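Long-range contacts in bifunctional GH43-CE protein (Bacteroides eggerthii, PDB 6MLY), which probably cleaves xylose units from xylan-type polysaccharides through a family 43 glycoside hydrolase domain and carries a carbohydrate esterase domain joined to it: residues L398-R403 and A446-R451; M421-N426 and N473-Q478; K456-Y461 and R518-C523. All blocks are in the same frame, centred on the assembly; numbering follows the deposited sequence.

Overall arrangement
Along the chain the segments of interaction 2 alternate with those of the other two. The loop opened at 398-403 contains 421-426 and closes at 446-451 as interaction 1; 456-461 follows before 473-478 closes interaction 2, and 518-523 closes interaction 3 last. Interaction 2 therefore crosses both others, whereas interactions 1 and 3 lie in series. Interactions 1 and 2 each join the sheet holding strands 395-401 and 418-423 to the facing sheet holding 441-449, 456-462 and 469-476. Interaction 3 leads from that second sheet to the esterase domain. The centres lie about 9 to 11 Å apart, and Leu-400 CD1 packs on Met-477 CE at 3.5 Å, directly linking interactions 1 and 2.

Interaction 1 (L398-R403 and A446-R451); sequences LSLFQR and AECDFR
In the hydrophobic interior of a beta-sandwich, Leu-398 and Leu-400 from one sheet meet Ala-446 and Cys-448 from the other. Strands 398-401 and 446-449 approach to 8.2 Å between their axes, and their directions differ by 25°, a spacing filled by side chains and too wide for backbone pairing. Leu-398 holds CG anti to the backbone N (chi1 -176°), which carries CD2 forward to the methyl of Ala-446, 3.5 Å from its CB. Leu-400 takes the other common setting, CG beside its own N (chi1 -60°). Its CD2 touches both Ala-446 CB at 4.0 Å and Cys-448 SG at 3.7 Å; CD1 also reaches the sulfur and rests against the carbonyl oxygen Glu-447 O at 3.8 Å. This is the layered packing of a concanavalin A-like domain, with alternate residues of each strand pointing inward: Ser-399 and Glu-447 point away from the partner strand. The carboxylate of Glu-447 is accordingly bound on the other face of its sheet, by the hydroxyls of Tyr-460 and Ser-515. Phe-459, on the strand next to 441-449, touches both Leu-400 and Ala-446, and Leu-400 also meets Phe-489 of its own sheet. At the end of the strand, Asp-449 OD1 accepts from Arg-451 N at 3.3 Å, an Asx turn whose donor stands above the carboxylate plane. The same oxygen forms a salt bridge with Arg-451 NE at 2.7 Å, and Arg-451 NH2 also pairs with Asp-516.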
loop_
_atom_site.group_PDB
_atom_site.type_symbol
_atom_site.label_atom_id
_atom_site.label_comp_id
_atom_site.label_asym_id
_atom_site.label_seq_id
_atom_site.Cartn_x
_atom_site.Cartn_y
_atom_site.Cartn_z
ATOM N N LEU A 398 -12.054 4.767 -4.018
ATOM C CA LEU A 398 -10.685 4.854 -4.534
ATOM C C LEU A 398 -9.980 3.522 -4.245
ATOM O O LEU A 398 -10.231 2.911 -3.203
ATOM C CB LEU A 398 -9.976 6.023 -3.841
ATOM C CG LEU A 398 -8.557 6.332 -4.315
ATOM C CD1 LEU A 398 -8.584 7.032 -5.664
ATOM C CD2 LEU A 398 -7.821 7.184 -3.294
ATOM N N SER A 399 -9.125 3.072 -5.173
ATOM C CA SER A 399 -8.417 1.796 -5.023
ATOM C C SER A 399 -6.939 1.941 -5.404
ATOM O O SER A 399 -6.602 2.688 -6.314
ATOM C CB SER A 399 -9.072 0.708 -5.837
ATOM O OG SER A 399 -8.219 -0.427 -5.951
ATOM N N LEU A 400 -6.077 1.231 -4.667
ATOM C CA LEU A 400 -4.763 0.836 -5.139
ATOM C C LEU A 400 -4.933 -0.538 -5.788
ATOM O O LEU A 400 -5.245 -1.510 -5.101
ATOM C CB LEU A 400 -3.770 0.800 -3.972
ATOM C CG LEU A 400 -3.587 2.126 -3.235
ATOM C CD1 LEU A 400 -2.688 1.967 -2.019
ATOM C CD2 LEU A 400 -3.038 3.200 -4.158
ATOM N N PHE A 401 -4.752 -0.585 -7.117
ATOM C CA PHE A 401 -5.393 -1.592 -7.953
ATOM C C PHE A 401 -4.364 -2.532 -8.597
ATOM O O PHE A 401 -3.532 -2.108 -9.398
ATOM C CB PHE A 401 -6.254 -0.906 -9.015
ATOM C CG PHE A 401 -6.985 -1.854 -9.929
ATOM C CD1 PHE A 401 -8.187 -2.427 -9.540
ATOM C CD2 PHE A 401 -6.472 -2.172 -11.179
ATOM C CE1 PHE A 401 -8.859 -3.302 -10.379
ATOM C CE2 PHE A 401 -7.146 -3.044 -12.021
ATOM C CZ PHE A 401 -8.337 -3.606 -11.622
ATOM N N GLN A 402 -4.441 -3.812 -8.211
ATOM C CA GLN A 402 -3.964 -4.938 -9.014
ATOM C C GLN A 402 -4.768 -6.191 -8.622
ATOM O O GLN A 402 -5.948 -6.079 -8.299
ATOM C CB GLN A 402 -2.450 -5.114 -8.886
ATOM C CG GLN A 402 -1.832 -5.741 -10.131
ATOM C CD GLN A 402 -0.392 -6.133 -9.930
ATOM O OE1 GLN A 402 0.437 -5.319 -9.538
ATOM N NE2 GLN A 402 -0.082 -7.388 -10.207
ATOM N N ARG A 403 -4.152 -7.379 -8.682
ATOM C CA ARG A 403 -4.802 -8.623 -8.291
ATOM C C ARG A 403 -5.011 -8.596 -6.777
ATOM O O ARG A 403 -6.110 -8.844 -6.296
ATOM C CB ARG A 403 -3.955 -9.835 -8.686
ATOM C CG ARG A 403 -4.510 -11.171 -8.215
ATOM C CD ARG A 403 -3.467 -12.270 -8.298
ATOM N NE ARG A 403 -4.053 -13.601 -8.203
ATOM C CZ ARG A 403 -4.445 -14.338 -9.240
ATOM N NH1 ARG A 403 -4.273 -13.899 -10.478
ATOM N NH2 ARG A 403 -5.005 -15.517 -9.035
ATOM N N ALA A 446 -5.405 7.716 -0.484
ATOM C CA ALA A 446 -4.633 6.481 -0.537
ATOM C C ALA A 446 -3.150 6.839 -0.651
ATOM O O ALA A 446 -2.758 7.482 -1.612
ATOM C CB ALA A 446 -5.094 5.638 -1.700
ATOM N N GLU A 447 -2.360 6.440 0.350
ATOM C CA GLU A 447 -0.925 6.715 0.412
ATOM C C GLU A 447 -0.152 5.478 -0.055
ATOM O O GLU A 447 -0.649 4.355 0.040
ATOM C CB GLU A 447 -0.495 7.087 1.832
ATOM C CG GLU A 447 -1.158 8.344 2.373
ATOM C CD GLU A 447 -0.501 8.909 3.621
ATOM O OE1 GLU A 447 -0.452 8.182 4.639
ATOM O OE2 GLU A 447 -0.023 10.068 3.563
ATOM N N CYS A 448 1.067 5.716 -0.556
ATOM C CA CYS A 448 1.974 4.677 -1.048
ATOM C C CYS A 448 3.401 4.970 -0.570
ATOM O O CYS A 448 3.934 6.056 -0.826
ATOM C CB CYS A 448 1.991 4.617 -2.573
ATOM S SG CYS A 448 0.436 4.049 -3.323
ATOM N N ASP A 449 4.003 3.997 0.121
ATOM C CA ASP A 449 5.411 4.058 0.496
ATOM C C ASP A 449 6.148 2.934 -0.237
ATOM O O ASP A 449 6.025 1.760 0.127
ATOM C CB ASP A 449 5.625 3.979 2.014
ATOM C CG ASP A 449 7.027 4.385 2.444
ATOM O OD1 ASP A 449 7.717 5.028 1.631
ATOM O OD2 ASP A 449 7.428 4.056 3.577
ATOM N N PHE A 450 6.875 3.320 -1.292
ATOM C CA PHE A 450 7.742 2.428 -2.049
ATOM C C PHE A 450 9.188 2.552 -1.541
ATOM O O PHE A 450 10.018 1.713 -1.866
ATOM C CB PHE A 450 7.626 2.722 -3.550
ATOM C CG PHE A 450 6.223 2.617 -4.105
ATOM C CD1 PHE A 450 5.611 1.380 -4.265
ATOM C CD2 PHE A 450 5.507 3.751 -4.462
ATOM C CE1 PHE A 450 4.322 1.280 -4.772
ATOM C CE2 PHE A 450 4.219 3.649 -4.969
ATOM C CZ PHE A 450 3.628 2.415 -5.121
ATOM N N ARG A 451 9.470 3.580 -0.725
ATOM C CA ARG A 451 10.815 3.832 -0.169
ATOM C C ARG A 451 11.453 2.500 0.244
ATOM O O ARG A 451 10.968 1.837 1.158
ATOM C CB ARG A 451 10.762 4.757 1.054
ATOM C CG ARG A 451 10.406 6.207 0.748
ATOM C CD ARG A 451 10.326 7.114 1.969
ATOM N NE ARG A 451 9.389 6.635 2.981
ATOM C CZ ARG A 451 8.540 7.401 3.657
ATOM N NH1 ARG A 451 8.528 8.710 3.476
ATOM N NH2 ARG A 451 7.694 6.846 4.502
#

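Interaction 2 (M421-N426 and N473-Q478); sequences MVNGEN and NVLKMQ
A chi1 of -180° sets CG of Asn-423 anti to the backbone N, while Asn-473 has CG between N and the carbonyl carbon (chi1 61°); these settings bring two amides together across the concanavalin A-like beta-sandwich. Their planes stand 76° apart. Asn-423 ND2 donates to Asn-473 OD1 at 3.2 Å from above the acceptor's carbonyl plane, not along a lone pair. Its second bond, nearly straight and in its own amide plane, reaches Glu-425 OE2 at 3.2 Å. The oxygen of the same amide, Asn-423 OD1, accepts from Glu-425 N at 3.0 Å and closes an Asx turn, so both ends of this amide are held and its rotation is fixed. Apolar atoms pad the bonds where Leu-475 CD1 lies 3.8 Å from Glu-425 CG. Met-421 crosses Asn-473 at about a right angle, with CE against its oxygens OD1 and O. Met-421 also touches Phe-459 of the strand beside 469-476. Lys-476, the centre of an inverse gamma turn, offers its backbone to the glutamate. Lys-476 N bonds to Glu-425 OE2 at 2.6 Å, on the opposite face of the carboxylate from Asn-423 ND2.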
loop_
_atom_site.group_PDB
_atom_site.type_symbol
_atom_site.label_atom_id
_atom_site.label_comp_id
_atom_site.label_asym_id
_atom_site.label_seq_id
_atom_site.Cartn_x
_atom_site.Cartn_y
_atom_site.Cartn_z
ATOM N N MET A 421 -13.343 -0.076 4.072
ATOM C CA MET A 421 -12.113 -0.534 3.446
ATOM C C MET A 421 -12.207 -2.046 3.235
ATOM O O MET A 421 -12.721 -2.764 4.083
ATOM C CB MET A 421 -10.871 -0.263 4.300
ATOM C CG MET A 421 -9.733 -1.222 3.963
ATOM S SD MET A 421 -8.154 -0.876 4.761
ATOM C CE MET A 421 -7.042 -1.605 3.554
ATOM N N VAL A 422 -11.655 -2.507 2.110
ATOM C CA VAL A 422 -11.455 -3.916 1.826
ATOM C C VAL A 422 -9.955 -4.135 1.579
ATOM O O VAL A 422 -9.271 -3.254 1.043
ATOM C CB VAL A 422 -12.312 -4.365 0.625
ATOM C CG1 VAL A 422 -12.033 -5.806 0.225
ATOM C CG2 VAL A 422 -13.799 -4.166 0.884
ATOM N N ASN A 423 -9.455 -5.309 1.988
ATOM C CA ASN A 423 -8.087 -5.743 1.706
ATOM C C ASN A 423 -8.137 -7.073 0.942
ATOM O O ASN A 423 -8.457 -8.111 1.521
ATOM C CB ASN A 423 -7.251 -5.850 2.984
ATOM C CG ASN A 423 -5.826 -6.293 2.731
ATOM O OD1 ASN A 423 -5.597 -7.344 2.138
ATOM N ND2 ASN A 423 -4.864 -5.510 3.196
ATOM N N GLY A 424 -7.791 -7.019 -0.353
ATOM C CA GLY A 424 -7.853 -8.167 -1.264
ATOM C C GLY A 424 -6.501 -8.830 -1.499
ATOM O O GLY A 424 -6.320 -9.482 -2.525
ATOM N N GLU A 425 -5.563 -8.678 -0.551
ATOM C CA GLU A 425 -4.259 -9.355 -0.587
ATOM C C GLU A 425 -4.461 -10.857 -0.800
ATOM O O GLU A 425 -3.918 -11.432 -1.741
ATOM C CB GLU A 425 -3.477 -9.149 0.712
ATOM C CG GLU A 425 -2.768 -7.813 0.788
ATOM C CD GLU A 425 -1.849 -7.669 1.988
ATOM O OE1 GLU A 425 -1.080 -8.614 2.262
ATOM O OE2 GLU A 425 -1.905 -6.610 2.643
ATOM N N ASN A 426 -5.239 -11.470 0.099
ATOM C CA ASN A 426 -5.583 -12.893 0.049
ATOM C C ASN A 426 -6.709 -13.093 -0.978
ATOM O O ASN A 426 -7.258 -12.116 -1.504
ATOM C CB ASN A 426 -5.941 -13.424 1.444
ATOM C CG ASN A 426 -4.729 -13.611 2.335
ATOM O OD1 ASN A 426 -4.028 -14.617 2.235
ATOM N ND2 ASN A 426 -4.487 -12.660 3.221
ATOM N N ASN A 473 -6.707 -1.722 7.659
ATOM C CA ASN A 473 -5.312 -2.162 7.793
ATOM C C ASN A 473 -4.466 -1.533 6.673
ATOM O O ASN A 473 -4.959 -0.722 5.872
ATOM C CB ASN A 473 -5.197 -3.693 7.825
ATOM C CG ASN A 473 -5.696 -4.380 6.570
ATOM O OD1 ASN A 473 -5.974 -3.731 5.565
ATOM N ND2 ASN A 473 -5.825 -5.696 6.619
ATOM N N VAL A 474 -3.177 -1.891 6.666
ATOM C CA VAL A 474 -2.239 -1.558 5.593
ATOM C C VAL A 474 -2.382 -2.609 4.487
ATOM O O VAL A 474 -2.604 -3.791 4.764
ATOM C CB VAL A 474 -0.788 -1.487 6.112
ATOM C CG1 VAL A 474 -0.233 -2.856 6.484
ATOM C CG2 VAL A 474 0.139 -0.806 5.123
ATOM N N LEU A 475 -2.243 -2.158 3.234
ATOM C CA LEU A 475 -2.214 -3.034 2.066
ATOM C C LEU A 475 -0.757 -3.362 1.721
ATOM O O LEU A 475 -0.060 -2.530 1.131
ATOM C CB LEU A 475 -2.909 -2.334 0.894
ATOM C CG LEU A 475 -2.926 -3.119 -0.418
ATOM C CD1 LEU A 475 -3.871 -4.305 -0.315
ATOM C CD2 LEU A 475 -3.305 -2.225 -1.590
ATOM N N LYS A 476 -0.310 -4.570 2.088
ATOM C CA LYS A 476 1.020 -5.063 1.700
ATOM C C LYS A 476 1.017 -5.376 0.198
ATOM O O LYS A 476 0.757 -6.510 -0.206
ATOM C CB LYS A 476 1.426 -6.298 2.515
ATOM C CG LYS A 476 1.714 -6.046 3.989
ATOM C CD LYS A 476 2.668 -4.897 4.243
ATOM C CE LYS A 476 3.193 -4.863 5.664
ATOM N NZ LYS A 476 4.179 -5.938 5.927
ATOM N N MET A 477 1.305 -4.348 -0.607
ATOM C CA MET A 477 1.331 -4.446 -2.060
ATOM C C MET A 477 2.358 -5.509 -2.479
ATOM O O MET A 477 3.471 -5.529 -1.953
ATOM C CB MET A 477 1.715 -3.099 -2.687
ATOM C CG MET A 477 0.649 -2.028 -2.546
ATOM S SD MET A 477 1.323 -0.337 -2.766
ATOM C CE MET A 477 -0.071 0.403 -3.662
ATOM N N GLN A 478 1.963 -6.396 -3.402
ATOM C CA GLN A 478 2.890 -7.323 -4.055
ATOM C C GLN A 478 2.724 -7.217 -5.581
ATOM O O GLN A 478 1.596 -7.143 -6.101
ATOM C CB GLN A 478 2.686 -8.764 -3.575
ATOM C CG GLN A 478 3.844 -9.685 -3.960
ATOM C CD GLN A 478 3.543 -11.163 -3.870
ATOM O OE1 GLN A 478 2.546 -11.593 -3.291
ATOM N NE2 GLN A 478 4.421 -11.964 -4.451
#

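Interaction 3 (K456-Y461 and R518-C523)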
loop_
_atom_site.group_PDB
_atom_site.type_symbol
_atom_site.label_atom_id
_atom_site.label_comp_id
_atom_site.label_asym_id
_atom_site.label_seq_id
_atom_site.Cartn_x
_atom_site.Cartn_y
_atom_site.Cartn_z
ATOM N N LYS A 456 3.763 -0.428 0.892
ATOM C CA LYS A 456 2.613 -0.442 1.792
ATOM C C LYS A 456 1.654 0.686 1.393
ATOM O O LYS A 456 2.093 1.800 1.084
ATOM C CB LYS A 456 3.071 -0.291 3.248
ATOM C CG LYS A 456 3.935 -1.427 3.785
ATOM C CD LYS A 456 4.307 -1.298 5.251
ATOM C CE LYS A 456 5.139 -0.071 5.557
ATOM N NZ LYS A 456 5.871 -0.214 6.836
ATOM N N GLY A 457 0.350 0.378 1.400
ATOM C CA GLY A 457 -0.710 1.332 1.080
ATOM C C GLY A 457 -1.598 1.601 2.283
ATOM O O GLY A 457 -2.225 0.677 2.814
ATOM N N TYR A 458 -1.632 2.868 2.721
ATOM C CA TYR A 458 -2.514 3.327 3.795
ATOM C C TYR A 458 -3.733 4.026 3.180
ATOM O O TYR A 458 -3.583 4.894 2.318
ATOM C CB TYR A 458 -1.791 4.299 4.736
ATOM C CG TYR A 458 -0.385 3.913 5.123
ATOM C CD1 TYR A 458 -0.102 2.680 5.691
ATOM C CD2 TYR A 458 0.667 4.802 4.949
ATOM C CE1 TYR A 458 1.191 2.330 6.055
ATOM C CE2 TYR A 458 1.965 4.469 5.305
ATOM C CZ TYR A 458 2.230 3.229 5.859
ATOM O OH TYR A 458 3.515 2.915 6.205
ATOM N N PHE A 459 -4.931 3.653 3.645
ATOM C CA PHE A 459 -6.181 4.282 3.220
ATOM C C PHE A 459 -6.755 5.138 4.354
ATOM O O PHE A 459 -6.619 4.795 5.530
ATOM C CB PHE A 459 -7.198 3.223 2.793
ATOM C CG PHE A 459 -6.760 2.392 1.615
ATOM C CD1 PHE A 459 -6.061 1.210 1.803
ATOM C CD2 PHE A 459 -7.037 2.796 0.317
ATOM C CE1 PHE A 459 -5.656 0.449 0.716
ATOM C CE2 PHE A 459 -6.631 2.032 -0.767
ATOM C CZ PHE A 459 -5.940 0.860 -0.567
ATOM N N TYR A 460 -7.395 6.247 3.968
ATOM C CA TYR A 460 -8.106 7.144 4.874
ATOM C C TYR A 460 -9.461 7.508 4.254
ATOM O O TYR A 460 -9.651 7.351 3.040
ATOM C CB TYR A 460 -7.332 8.445 5.114
ATOM C CG TYR A 460 -5.908 8.319 5.596
ATOM C CD1 TYR A 460 -5.542 8.758 6.859
ATOM C CD2 TYR A 460 -4.911 7.822 4.774
ATOM C CE1 TYR A 460 -4.233 8.678 7.305
ATOM C CE2 TYR A 460 -3.598 7.731 5.207
ATOM C CZ TYR A 460 -3.257 8.161 6.477
ATOM O OH TYR A 460 -1.964 8.077 6.900
ATOM N N TYR A 461 -10.382 8.003 5.096
ATOM C CA TYR A 461 -11.594 8.690 4.640
ATOM C C TYR A 461 -11.639 10.073 5.300
ATOM O O TYR A 461 -10.765 10.411 6.088
ATOM C CB TYR A 461 -12.843 7.847 4.908
ATOM C CG TYR A 461 -13.350 7.851 6.328
ATOM C CD1 TYR A 461 -14.215 8.836 6.779
ATOM C CD2 TYR A 461 -12.999 6.846 7.216
ATOM C CE1 TYR A 461 -14.694 8.839 8.080
ATOM C CE2 TYR A 461 -13.473 6.830 8.519
ATOM C CZ TYR A 461 -14.327 7.830 8.953
ATOM O OH TYR A 461 -14.798 7.829 10.233
ATOM N N ARG A 518 1.629 7.474 9.624
ATOM C CA ARG A 518 1.216 6.070 9.682
ATOM C C ARG A 518 2.371 5.197 9.185
ATOM O O ARG A 518 2.805 5.335 8.044
ATOM C CB ARG A 518 -0.030 5.807 8.824
ATOM C CG ARG A 518 -1.256 5.343 9.600
ATOM C CD ARG A 518 -2.511 5.215 8.742
ATOM N NE ARG A 518 -2.808 3.849 8.221
ATOM C CZ ARG A 518 -3.822 3.534 7.310
ATOM N NH1 ARG A 518 -4.549 4.524 6.807
ATOM N NH2 ARG A 518 -4.134 2.257 6.990
ATOM N N TRP A 519 2.875 4.333 10.067
ATOM C CA TRP A 519 3.715 3.207 9.698
ATOM C C TRP A 519 3.103 1.952 10.316
ATOM O O TRP A 519 3.005 1.865 11.532
ATOM C CB TRP A 519 5.155 3.386 10.190
ATOM C CG TRP A 519 5.828 4.657 9.783
ATOM C CD1 TRP A 519 6.733 4.815 8.777
ATOM C CD2 TRP A 519 5.694 5.947 10.410
ATOM N NE1 TRP A 519 7.158 6.115 8.719
ATOM C CE2 TRP A 519 6.542 6.833 9.710
ATOM C CE3 TRP A 519 4.945 6.439 11.487
ATOM C CZ2 TRP A 519 6.650 8.182 10.045
ATOM C CZ3 TRP A 519 5.056 7.772 11.821
ATOM C CH2 TRP A 519 5.899 8.629 11.109
ATOM N N GLU A 520 2.688 0.997 9.483
ATOM C CA GLU A 520 2.139 -0.257 9.984
ATOM C C GLU A 520 3.131 -1.392 9.710
ATOM O O GLU A 520 4.072 -1.228 8.941
ATOM C CB GLU A 520 0.770 -0.531 9.363
ATOM C CG GLU A 520 -0.292 0.466 9.796
ATOM C CD GLU A 520 -1.710 0.143 9.337
ATOM O OE1 GLU A 520 -2.058 -1.058 9.289
ATOM O OE2 GLU A 520 -2.462 1.096 9.016
ATOM N N ASP A 521 2.898 -2.532 10.371
ATOM C CA ASP A 521 3.720 -3.739 10.269
ATOM C C ASP A 521 5.211 -3.374 10.309
ATOM O O ASP A 521 5.971 -3.750 9.419
ATOM C CB ASP A 521 3.352 -4.543 9.017
ATOM C CG ASP A 521 2.088 -5.375 9.171
ATOM O OD1 ASP A 521 1.966 -6.067 10.197
ATOM O OD2 ASP A 521 1.238 -5.331 8.258
ATOM N N ILE A 522 5.610 -2.639 11.352
ATOM C CA ILE A 522 7.013 -2.378 11.668
ATOM C C ILE A 522 7.474 -3.476 12.634
ATOM O O ILE A 522 6.753 -3.815 13.567
ATOM C CB ILE A 522 7.197 -0.970 12.275
ATOM C CG1 ILE A 522 6.837 0.144 11.284
ATOM C CG2 ILE A 522 8.603 -0.792 12.835
ATOM C CD1 ILE A 522 7.931 0.480 10.293
ATOM N N CYS A 523 8.673 -4.021 12.395
ATOM C CA CYS A 523 9.276 -5.051 13.248
ATOM C C CYS A 523 10.052 -4.370 14.385
ATOM O O CYS A 523 10.954 -3.575 14.132
ATOM C CB CYS A 523 10.204 -5.957 12.445
ATOM S SG CYS A 523 9.696 -6.194 10.719
#
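Arg-518 lies against two tyrosines of strand 456-461. Its CB sits over the centre of the Tyr-458 ring, a CH-pi contact 4.1 Å from CB to the centroid, while Tyr-458 CB covers one face of the guanidinium; ring and guanidinium planes are 39° apart. Arg-518 CZ stands 4.9 Å from the centroid of Tyr-460, over its face, in a cation-pi arrangement, with the planes 64° apart. At the guanidinium edge NH1 donates to Phe-459 O, although the modelled separation is too short to take literally at this resolution. Glu-520 fixes the rotation of the group from within its own strand: OE2 accepts from Arg-518 NE and from Arg-518 NH2, each at 2.9 Å, a side-on grip that should offset the buried charge. Further along, Lys-456, bent at chi3 (-62°), sends NZ nearly along the C=O axis to Glu-520 O at 2.9 Å. Farther out, Lys-445 makes a cation-pi contact with Tyr-460, and Lys-563 of helix 563-577 pairs with Asp-521. Strand 456-462 runs between 441-449 and 469-476 in the lectin-like sheet, whereas 518-523 pairs antiparallel with 533-537 at the edge of the esterase sheet, so the contact joins the two domains.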